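Local coordinates for protein 3' terminal uridylyl transferase (Trypanosoma brucei, PDB 5HZD) that adds uridines to the 3' ends of guide RNAs, ribosomal RNAs and some messenger RNAs and takes part in mitochondrial RNA editing in trypanosomes, at residues A[211-219]-A[231-240]; A[427-437]-A[456-466]. All coordinates share one frame; numbering follows the deposited sequence.

Interaction 1: residues A[211-219]-A[231-240]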
loop_
_atom_site.group_PDB
_atom_site.type_symbol
_atom_site.label_atom_id
_atom_site.label_comp_id
_atom_site.label_asym_id
_atom_site.label_seq_id
_atom_site.Cartn_x
_atom_site.Cartn_y
_atom_site.Cartn_z
ATOM N N ASP A 211 -1.167 -20.462 43.204
ATOM C CA ASP A 211 -1.502 -19.454 42.175
ATOM C C ASP A 211 -0.285 -19.121 41.314
ATOM O O ASP A 211 -0.399 -18.991 40.079
ATOM C CB ASP A 211 -1.974 -18.141 42.799
ATOM C CG ASP A 211 -3.353 -18.218 43.399
ATOM O OD1 ASP A 211 -4.267 -18.822 42.781
ATOM O OD2 ASP A 211 -3.527 -17.670 44.516
ATOM N N ARG A 212 0.871 -18.944 41.954
ATOM C CA ARG A 212 2.106 -18.614 41.223
ATOM C C ARG A 212 2.447 -19.710 40.220
ATOM O O ARG A 212 2.828 -19.411 39.080
ATOM C CB ARG A 212 3.301 -18.377 42.178
ATOM C CG ARG A 212 3.180 -17.111 43.052
ATOM C CD ARG A 212 4.479 -16.721 43.813
ATOM N NE ARG A 212 4.942 -17.724 44.757
ATOM C CZ ARG A 212 4.545 -17.822 46.033
ATOM N NH1 ARG A 212 3.640 -16.978 46.535
ATOM N NH2 ARG A 212 5.042 -18.785 46.812
ATOM N N LEU A 213 2.306 -20.967 40.626
ATOM C CA LEU A 213 2.595 -22.080 39.718
ATOM C C LEU A 213 1.608 -22.141 38.563
ATOM O O LEU A 213 1.980 -22.497 37.436
ATOM C CB LEU A 213 2.633 -23.420 40.465
ATOM C CG LEU A 213 3.812 -23.585 41.427
ATOM C CD1 LEU A 213 3.631 -24.863 42.228
ATOM C CD2 LEU A 213 5.120 -23.623 40.668
ATOM N N LEU A 214 0.365 -21.758 38.819
ATOM C CA LEU A 214 -0.643 -21.758 37.769
ATOM C C LEU A 214 -0.355 -20.669 36.754
ATOM O O LEU A 214 -0.471 -20.897 35.546
ATOM C CB LEU A 214 -2.065 -21.621 38.359
ATOM C CG LEU A 214 -2.583 -22.898 39.029
ATOM C CD1 LEU A 214 -3.878 -22.658 39.842
ATOM C CD2 LEU A 214 -2.807 -23.965 37.979
ATOM N N LEU A 215 0.016 -19.472 37.211
ATOM C CA LEU A 215 0.298 -18.394 36.263
ATOM C C LEU A 215 1.512 -18.747 35.414
ATOM O O LEU A 215 1.508 -18.563 34.188
ATOM C CB LEU A 215 0.514 -17.060 36.987
ATOM C CG LEU A 215 0.860 -15.837 36.131
ATOM C CD1 LEU A 215 -0.149 -15.645 34.980
ATOM C CD2 LEU A 215 1.006 -14.542 36.947
ATOM N N GLU A 216 2.567 -19.232 36.062
ATOM C CA GLU A 216 3.772 -19.602 35.311
ATOM C C GLU A 216 3.453 -20.703 34.305
ATOM O O GLU A 216 3.965 -20.693 33.164
ATOM C CB GLU A 216 4.867 -20.072 36.266
ATOM C CG GLU A 216 5.395 -18.986 37.177
ATOM C CD GLU A 216 6.376 -19.517 38.201
ATOM O OE1 GLU A 216 7.172 -20.419 37.840
ATOM O OE2 GLU A 216 6.341 -19.038 39.355
ATOM N N GLY A 217 2.611 -21.637 34.730
ATOM C CA GLY A 217 2.150 -22.724 33.882
ATOM C C GLY A 217 1.420 -22.222 32.653
ATOM O O GLY A 217 1.629 -22.736 31.554
ATOM N N SER A 218 0.547 -21.232 32.838
ATOM C CA SER A 218 -0.187 -20.633 31.726
ATOM C C SER A 218 0.752 -20.009 30.716
ATOM O O SER A 218 0.554 -20.134 29.490
ATOM C CB SER A 218 -1.157 -19.570 32.244
ATOM O OG SER A 218 -2.263 -20.179 32.876
ATOM N N VAL A 219 1.766 -19.317 31.221
ATOM C CA VAL A 219 2.747 -18.705 30.332
ATOM C C VAL A 219 3.520 -19.781 29.567
ATOM O O VAL A 219 3.665 -19.704 28.332
ATOM C CB VAL A 219 3.702 -17.802 31.099
ATOM C CG1 VAL A 219 4.856 -17.378 30.225
ATOM C CG2 VAL A 219 2.930 -16.569 31.628
ATOM N N VAL A 231 11.428 -16.315 34.760
ATOM C CA VAL A 231 10.205 -15.844 35.387
ATOM C C VAL A 231 10.553 -15.470 36.819
ATOM O O VAL A 231 11.273 -16.226 37.489
ATOM C CB VAL A 231 9.159 -16.956 35.426
ATOM C CG1 VAL A 231 8.040 -16.578 36.353
ATOM C CG2 VAL A 231 8.625 -17.220 34.029
ATOM N N TRP A 232 10.075 -14.315 37.292
ATOM C CA TRP A 232 10.325 -13.919 38.679
ATOM C C TRP A 232 9.201 -13.091 39.324
ATOM O O TRP A 232 8.455 -12.396 38.637
ATOM C CB TRP A 232 11.679 -13.218 38.799
ATOM C CG TRP A 232 11.812 -11.870 38.116
ATOM C CD1 TRP A 232 11.844 -10.654 38.737
ATOM C CD2 TRP A 232 12.006 -11.604 36.706
ATOM N NE1 TRP A 232 12.024 -9.653 37.814
ATOM C CE2 TRP A 232 12.128 -10.203 36.561
ATOM C CE3 TRP A 232 12.085 -12.411 35.557
ATOM C CZ2 TRP A 232 12.305 -9.588 35.315
ATOM C CZ3 TRP A 232 12.257 -11.795 34.310
ATOM C CH2 TRP A 232 12.365 -10.393 34.203
ATOM N N TRP A 233 9.082 -13.181 40.643
ATOM C CA TRP A 233 8.000 -12.513 41.365
ATOM C C TRP A 233 8.504 -11.424 42.299
ATOM O O TRP A 233 9.619 -11.507 42.822
ATOM C CB TRP A 233 7.222 -13.531 42.196
ATOM C CG TRP A 233 6.404 -14.472 41.394
ATOM C CD1 TRP A 233 6.828 -15.604 40.755
ATOM C CD2 TRP A 233 5.000 -14.366 41.139
ATOM N NE1 TRP A 233 5.775 -16.200 40.095
ATOM C CE2 TRP A 233 4.639 -15.465 40.327
ATOM C CE3 TRP A 233 4.020 -13.439 41.503
ATOM C CZ2 TRP A 233 3.327 -15.673 39.891
ATOM C CZ3 TRP A 233 2.716 -13.647 41.071
ATOM C CH2 TRP A 233 2.384 -14.749 40.264
ATOM N N ASN A 234 7.676 -10.409 42.533
ATOM C CA ASN A 234 8.035 -9.405 43.530
ATOM C C ASN A 234 7.781 -9.865 44.966
ATOM O O ASN A 234 7.238 -10.952 45.203
ATOM C CB ASN A 234 7.414 -8.039 43.227
ATOM C CG ASN A 234 5.916 -8.003 43.466
ATOM O OD1 ASN A 234 5.286 -9.033 43.680
ATOM N ND2 ASN A 234 5.349 -6.804 43.462
ATOM N N ARG A 235 8.164 -9.034 45.927
ATOM C CA ARG A 235 8.257 -9.484 47.316
ATOM C C ARG A 235 6.853 -9.755 47.845
ATOM O O ARG A 235 6.657 -10.603 48.709
ATOM C CB ARG A 235 8.972 -8.441 48.208
ATOM C CG ARG A 235 10.416 -7.974 47.794
ATOM C CD ARG A 235 10.971 -8.614 46.499
ATOM N NE ARG A 235 11.378 -7.676 45.440
ATOM C CZ ARG A 235 10.634 -6.692 44.926
ATOM N NH1 ARG A 235 9.409 -6.440 45.366
ATOM N NH2 ARG A 235 11.135 -5.932 43.964
ATOM N N THR A 236 5.875 -9.033 47.299
ATOM C CA THR A 236 4.489 -9.124 47.754
ATOM C C THR A 236 3.641 -10.130 46.953
ATOM O O THR A 236 2.436 -10.273 47.210
ATOM C CB THR A 236 3.803 -7.746 47.712
ATOM O OG1 THR A 236 4.206 -7.046 46.531
ATOM C CG2 THR A 236 4.195 -6.923 48.924
ATOM N N SER A 237 4.280 -10.828 46.014
ATOM C CA SER A 237 3.620 -11.854 45.204
ATOM C C SER A 237 2.429 -11.320 44.429
ATOM O O SER A 237 1.442 -12.048 44.229
ATOM C CB SER A 237 3.163 -13.030 46.072
ATOM O OG SER A 237 4.268 -13.748 46.593
ATOM N N ASP A 238 2.498 -10.066 43.998
ATOM C CA ASP A 238 1.404 -9.487 43.208
ATOM C C ASP A 238 1.858 -8.919 41.880
ATOM O O ASP A 238 1.114 -8.222 41.185
ATOM C CB ASP A 238 0.573 -8.465 44.019
ATOM C CG ASP A 238 1.426 -7.373 44.657
ATOM O OD1 ASP A 238 2.627 -7.256 44.314
ATOM O OD2 ASP A 238 0.880 -6.627 45.499
ATOM N N MET A 239 3.086 -9.254 41.498
ATOM C CA MET A 239 3.560 -8.954 40.179
ATOM C C MET A 239 4.511 -10.051 39.752
ATOM O O MET A 239 5.417 -10.417 40.492
ATOM C CB MET A 239 4.268 -7.599 40.135
ATOM C CG MET A 239 4.848 -7.320 38.778
ATOM S SD MET A 239 5.759 -5.773 38.764
ATOM C CE MET A 239 7.001 -6.114 40.009
ATOM N N MET A 240 4.290 -10.590 38.565
ATOM C CA MET A 240 5.199 -11.579 37.998
ATOM C C MET A 240 5.761 -11.025 36.709
ATOM O O MET A 240 5.036 -10.565 35.837
ATOM C CB MET A 240 4.502 -12.909 37.696
ATOM C CG MET A 240 5.501 -14.035 37.326
ATOM S SD MET A 240 4.717 -15.533 36.689
ATOM C CE MET A 240 4.539 -15.118 34.947
#
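Helix 209-223 packs on one face of a four-stranded antiparallel sheet, its 211-219 part running roughly antiparallel to strand 228-233, and W233, beside the turn of the hairpin formed by strands 228-233 and 239-244, meets R212 and E216 of that helix. The W233 indole is held from three directions. Over one face runs the aliphatic part of R212, whose CG sits 3.5 Å from the centroid of the six-membered ring in a CH-pi contact, 14° off the ring normal. CB of M240, from the neighbouring strand of the hairpin, sits over the centre of the opposite face. At the pyrrole edge NE1 donates to E216 OE2 at 3.0 Å; the oxygen is met on its anti side but from out of the carboxylate plane, and the bond is bent (150°).

E216 reaches this spot because its chain is extended beyond CG, and on the way its CG passes 3.7 Å from V231 CG1 and also rests against M240 SD. Deeper in, L215 packs its CD2 on W233 CH2 at 3.6 Å and meets M240 tip to tip. V219 CG2 reaches M240 CE at 4.0 Å, and both V219 and M240 lean on F201 of the adjoining strand 198-203. A bend at chi3 (-62°) turns the R212 guanidinium off the indole toward S237 in the turn, where R212 NH1 comes within 3.3 Å of S237 OG.

Apolar packing thus carries most of this helix-on-sheet contact, while the single hydrogen bond to E216 satisfies the indole N-H and, with both faces occupied, should leave the ring little freedom to rotate.

Interaction 2: residues A[427-437]-A[456-466]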
loop_
_atom_site.group_PDB
_atom_site.type_symbol
_atom_site.label_atom_id
_atom_site.label_comp_id
_atom_site.label_asym_id
_atom_site.label_seq_id
_atom_site.Cartn_x
_atom_site.Cartn_y
_atom_site.Cartn_z
ATOM N N LYS A 427 -13.138 2.843 -24.713
ATOM C CA LYS A 427 -14.211 3.226 -23.797
ATOM C C LYS A 427 -15.512 2.518 -24.136
ATOM O O LYS A 427 -16.197 2.010 -23.229
ATOM C CB LYS A 427 -14.399 4.749 -23.797
ATOM C CG LYS A 427 -13.183 5.468 -23.190
ATOM C CD LYS A 427 -13.425 6.959 -23.106
ATOM C CE LYS A 427 -12.107 7.684 -22.694
ATOM N NZ LYS A 427 -12.334 9.163 -22.525
ATOM N N ARG A 428 -15.809 2.417 -25.434
ATOM C CA ARG A 428 -17.036 1.780 -25.898
ATOM C C ARG A 428 -17.094 0.315 -25.440
ATOM O O ARG A 428 -18.160 -0.167 -25.068
ATOM C CB ARG A 428 -17.196 1.932 -27.414
ATOM C CG ARG A 428 -18.473 1.273 -27.926
ATOM C CD ARG A 428 -18.618 1.484 -29.420
ATOM N NE ARG A 428 -18.835 2.894 -29.753
ATOM C CZ ARG A 428 -20.035 3.453 -29.896
ATOM N NH1 ARG A 428 -21.133 2.725 -29.733
ATOM N NH2 ARG A 428 -20.136 4.742 -30.196
ATOM N N MET A 429 -15.943 -0.365 -25.365
ATOM C CA MET A 429 -15.953 -1.769 -24.916
ATOM C C MET A 429 -16.513 -1.892 -23.508
ATOM O O MET A 429 -17.227 -2.844 -23.206
ATOM C CB MET A 429 -14.548 -2.409 -25.009
ATOM C CG MET A 429 -14.102 -2.671 -26.452
ATOM S SD MET A 429 -12.361 -3.112 -26.453
ATOM C CE MET A 429 -12.546 -4.365 -25.191
ATOM N N LEU A 430 -16.231 -0.912 -22.635
ATOM C CA LEU A 430 -16.694 -0.979 -21.246
ATOM C C LEU A 430 -18.014 -0.252 -20.994
ATOM O O LEU A 430 -18.525 -0.272 -19.873
ATOM C CB LEU A 430 -15.625 -0.382 -20.320
ATOM C CG LEU A 430 -14.218 -0.984 -20.444
ATOM C CD1 LEU A 430 -13.306 -0.480 -19.306
ATOM C CD2 LEU A 430 -14.254 -2.500 -20.403
ATOM N N GLY A 431 -18.520 0.420 -22.021
ATOM C CA GLY A 431 -19.720 1.233 -21.911
ATOM C C GLY A 431 -19.374 2.578 -21.279
ATOM O O GLY A 431 -20.250 3.240 -20.715
ATOM N N TRP A 432 -18.119 2.983 -21.399
ATOM C CA TRP A 432 -17.638 4.233 -20.806
ATOM C C TRP A 432 -17.511 5.345 -21.863
ATOM O O TRP A 432 -16.868 6.375 -21.633
ATOM C CB TRP A 432 -16.286 3.995 -20.140
ATOM C CG TRP A 432 -16.347 3.135 -18.921
ATOM C CD1 TRP A 432 -17.457 2.528 -18.379
ATOM C CD2 TRP A 432 -15.249 2.783 -18.082
ATOM N NE1 TRP A 432 -17.105 1.829 -17.250
ATOM C CE2 TRP A 432 -15.755 1.956 -17.052
ATOM C CE3 TRP A 432 -13.879 3.060 -18.119
ATOM C CZ2 TRP A 432 -14.936 1.421 -16.052
ATOM C CZ3 TRP A 432 -13.074 2.571 -17.131
ATOM C CH2 TRP A 432 -13.600 1.745 -16.098
ATOM N N HIS A 433 -18.138 5.144 -23.021
ATOM C CA HIS A 433 -18.075 6.126 -24.105
ATOM C C HIS A 433 -19.143 7.217 -23.975
ATOM O O HIS A 433 -19.153 8.182 -24.750
ATOM C CB HIS A 433 -18.230 5.427 -25.445
ATOM C CG HIS A 433 -19.524 4.702 -25.580
ATOM N ND1 HIS A 433 -19.895 3.685 -24.724
ATOM C CD2 HIS A 433 -20.551 4.862 -26.448
ATOM C CE1 HIS A 433 -21.095 3.247 -25.063
ATOM N NE2 HIS A 433 -21.514 3.944 -26.106
ATOM N N VAL A 434 -20.049 7.048 -23.015
ATOM C CA VAL A 434 -21.107 8.023 -22.729
ATOM C C VAL A 434 -21.167 8.236 -21.218
ATOM O O VAL A 434 -21.109 7.264 -20.466
ATOM C CB VAL A 434 -22.486 7.497 -23.203
ATOM C CG1 VAL A 434 -23.605 8.479 -22.849
ATOM C CG2 VAL A 434 -22.477 7.232 -24.701
ATOM N N GLU A 435 -21.292 9.490 -20.756
ATOM C CA GLU A 435 -21.499 9.727 -19.337
ATOM C C GLU A 435 -22.976 10.015 -19.107
ATOM O O GLU A 435 -23.658 10.540 -19.985
ATOM C CB GLU A 435 -20.688 10.932 -18.827
ATOM C CG GLU A 435 -19.194 10.761 -18.802
ATOM C CD GLU A 435 -18.476 12.065 -18.405
ATOM O OE1 GLU A 435 -19.172 13.044 -18.019
ATOM O OE2 GLU A 435 -17.229 12.129 -18.493
ATOM N N ASP A 436 -23.446 9.668 -17.914
ATOM C CA ASP A 436 -24.785 10.020 -17.447
ATOM C C ASP A 436 -24.677 11.366 -16.723
ATOM O O ASP A 436 -24.264 11.413 -15.557
ATOM C CB ASP A 436 -25.280 8.944 -16.478
ATOM C CG ASP A 436 -26.771 9.022 -16.223
ATOM O OD1 ASP A 436 -27.378 10.077 -16.517
ATOM O OD2 ASP A 436 -27.337 8.024 -15.723
ATOM N N VAL A 437 -25.015 12.450 -17.417
ATOM C CA VAL A 437 -24.868 13.809 -16.873
ATOM C C VAL A 437 -26.205 14.466 -16.511
ATOM O O VAL A 437 -27.152 13.791 -16.101
ATOM C CB VAL A 437 -24.112 14.746 -17.852
ATOM C CG1 VAL A 437 -22.741 14.171 -18.205
ATOM C CG2 VAL A 437 -24.925 14.984 -19.102
ATOM N N ARG A 456 -22.696 19.104 -11.501
ATOM C CA ARG A 456 -23.122 17.842 -10.911
ATOM C C ARG A 456 -21.902 17.072 -10.428
ATOM O O ARG A 456 -20.785 17.590 -10.462
ATOM C CB ARG A 456 -23.898 17.012 -11.940
ATOM C CG ARG A 456 -25.186 16.437 -11.392
ATOM C CD ARG A 456 -25.970 15.661 -12.440
ATOM N NE ARG A 456 -25.434 14.322 -12.678
ATOM C CZ ARG A 456 -25.494 13.320 -11.801
ATOM N NH1 ARG A 456 -26.059 13.498 -10.613
ATOM N NH2 ARG A 456 -24.985 12.135 -12.108
ATOM N N HIS A 457 -22.110 15.840 -9.973
ATOM C CA HIS A 457 -20.991 14.932 -9.729
ATOM C C HIS A 457 -21.206 13.613 -10.444
ATOM O O HIS A 457 -21.420 12.585 -9.810
ATOM C CB HIS A 457 -20.779 14.684 -8.235
ATOM C CG HIS A 457 -20.006 15.767 -7.552
ATOM N ND1 HIS A 457 -20.546 16.554 -6.555
ATOM C CD2 HIS A 457 -18.734 16.198 -7.728
ATOM C CE1 HIS A 457 -19.638 17.424 -6.146
ATOM N NE2 HIS A 457 -18.532 17.229 -6.842
ATOM N N PRO A 458 -21.162 13.639 -11.782
ATOM C CA PRO A 458 -21.391 12.398 -12.515
ATOM C C PRO A 458 -20.198 11.450 -12.362
ATOM O O PRO A 458 -19.106 11.837 -11.919
ATOM C CB PRO A 458 -21.494 12.868 -13.975
ATOM C CG PRO A 458 -21.668 14.391 -13.918
ATOM C CD PRO A 458 -20.913 14.781 -12.679
ATOM N N THR A 459 -20.409 10.191 -12.717
ATOM C CA THR A 459 -19.272 9.310 -12.907
ATOM C C THR A 459 -18.632 9.786 -14.198
ATOM O O THR A 459 -19.286 9.828 -15.231
ATOM C CB THR A 459 -19.773 7.878 -13.084
ATOM O OG1 THR A 459 -20.385 7.450 -11.855
ATOM C CG2 THR A 459 -18.623 6.969 -13.426
ATOM N N ARG A 460 -17.354 10.157 -14.135
ATOM C CA ARG A 460 -16.682 10.774 -15.282
ATOM C C ARG A 460 -15.879 9.703 -16.011
ATOM O O ARG A 460 -15.379 8.750 -15.387
ATOM C CB ARG A 460 -15.702 11.851 -14.819
ATOM C CG ARG A 460 -16.377 13.054 -14.166
ATOM C CD ARG A 460 -17.260 13.763 -15.157
ATOM N NE ARG A 460 -17.716 15.057 -14.652
ATOM C CZ ARG A 460 -18.539 15.869 -15.281
ATOM N NH1 ARG A 460 -19.033 15.563 -16.494
ATOM N NH2 ARG A 460 -18.872 17.004 -14.707
ATOM N N TYR A 461 -15.807 9.858 -17.336
ATOM C CA TYR A 461 -15.053 8.943 -18.191
ATOM C C TYR A 461 -14.123 9.747 -19.086
ATOM O O TYR A 461 -13.908 9.413 -20.254
ATOM C CB TYR A 461 -16.006 8.104 -19.057
ATOM C CG TYR A 461 -16.910 7.171 -18.271
ATOM C CD1 TYR A 461 -16.385 6.284 -17.346
ATOM C CD2 TYR A 461 -18.287 7.167 -18.476
ATOM C CE1 TYR A 461 -17.199 5.419 -16.630
ATOM C CE2 TYR A 461 -19.118 6.309 -17.754
ATOM C CZ TYR A 461 -18.560 5.428 -16.848
ATOM O OH TYR A 461 -19.374 4.572 -16.129
ATOM N N GLU A 462 -13.574 10.830 -18.538
ATOM C CA GLU A 462 -12.602 11.637 -19.250
ATOM C C GLU A 462 -11.264 10.937 -19.309
ATOM O O GLU A 462 -10.686 10.749 -20.398
ATOM C CB GLU A 462 -12.428 12.967 -18.521
ATOM C CG GLU A 462 -11.730 14.025 -19.324
ATOM C CD GLU A 462 -12.518 14.544 -20.526
ATOM O OE1 GLU A 462 -13.771 14.714 -20.477
ATOM O OE2 GLU A 462 -11.851 14.800 -21.547
ATOM N N LEU A 463 -10.753 10.589 -18.134
ATOM C CA LEU A 463 -9.548 9.776 -18.045
ATOM C C LEU A 463 -9.958 8.436 -17.485
ATOM O O LEU A 463 -10.507 8.372 -16.367
ATOM C CB LEU A 463 -8.542 10.419 -17.089
ATOM C CG LEU A 463 -8.170 11.881 -17.322
ATOM C CD1 LEU A 463 -7.009 12.235 -16.389
ATOM C CD2 LEU A 463 -7.773 12.093 -18.776
ATOM N N CYS A 464 -9.722 7.359 -18.230
ATOM C CA CYS A 464 -10.241 6.060 -17.814
ATOM C C CYS A 464 -9.160 5.051 -17.487
ATOM O O CYS A 464 -8.278 4.785 -18.318
ATOM C CB CYS A 464 -11.122 5.476 -18.921
ATOM S SG CYS A 464 -12.622 6.446 -19.178
ATOM N N ILE A 465 -9.246 4.467 -16.290
ATOM C CA ILE A 465 -8.342 3.397 -15.871
ATOM C C ILE A 465 -9.257 2.317 -15.296
ATOM O O ILE A 465 -10.019 2.579 -14.345
ATOM C CB ILE A 465 -7.379 3.884 -14.778
ATOM C CG1 ILE A 465 -6.507 5.018 -15.318
ATOM C CG2 ILE A 465 -6.507 2.734 -14.325
ATOM C CD1 ILE A 465 -5.523 5.549 -14.249
ATOM N N GLU A 466 -9.233 1.137 -15.897
ATOM C CA GLU A 466 -10.106 0.050 -15.461
ATOM C C GLU A 466 -9.516 -0.623 -14.217
ATOM O O GLU A 466 -8.335 -1.018 -14.205
ATOM C CB GLU A 466 -10.286 -0.960 -16.607
ATOM C CG GLU A 466 -11.198 -2.166 -16.240
ATOM C CD GLU A 466 -11.591 -3.079 -17.401
ATOM O OE1 GLU A 466 -10.922 -3.130 -18.464
ATOM O OE2 GLU A 466 -12.622 -3.779 -17.257
HETATM O O HOH W 1 -16.314 8.997 -22.518
HETATM O O HOH W 2 -16.229 14.642 -18.926
HETATM O O HOH W 3 -21.546 8.654 -16.105
HETATM O O HOH W 4 -23.161 9.590 -13.552
#
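W432 and Y461 form the tight centre of this contact. The tyrosine ring lies in an offset stack over the five-membered ring of the indole, centroids 4.1 Å apart and planes at 12°, with W432 CG only 3.3 Å from Y461 CE1. L430 CD1 lies against the other indole face, toward its rim, C464 CB sits at the benzo edge, and NE1 is bonded to N472.

K427, stretched out beyond CG, brings NZ to two successive carbonyls: Y461 O at 2.8 Å, in the carbonyl plane, and E462 O, approached from above its plane. A third bond, to W412 O, completes the grip on the ammonium.

E435 divides its carboxylate. OE2 takes the nearly straight N-H of Y461 at 2.9 Å (178°) from above the carboxylate plane, while the syn lone pair of OE1 receives R460 NH1 in a salt bridge. S7 of the zinc finger is a second partner of that nitrogen.

Beyond E435 the fit loosens. D436 and T459 are bridged by two waters, one joining D436 N to T459 O and the other D436 O to T459 N, and V437 CG1 approaches P458 CG no closer than 4.4 Å.

Two irregular segments are thereby pinned together in the Cid1-like part of the enzyme, with R460 facing the C2H2-type zinc finger and I465 and E466 opening the proposed nucleotide recognition motif of the uridylyltransferase.

Overall arrangement
From the N terminus the chain first makes the zinc finger and much of the catalytic palm, then enters the small antiparallel sheet where interaction 1 closes a short loop between helix 209-223 and the following hairpin. The chain next supplies further palm and helical elements before interaction 2 closes a second, longer loop, whose connecting residues, 438-455, are not modelled. The two loops follow one another in series, neither nesting nor crossing. The centres of interactions 1 and 2 are about 66 Å apart, on opposite sides of the chain's centre, and the two do not touch. Interaction 1 is confined to the distal sheet, whereas interaction 2 brings the Cid1-like region beside the N-terminal zinc finger.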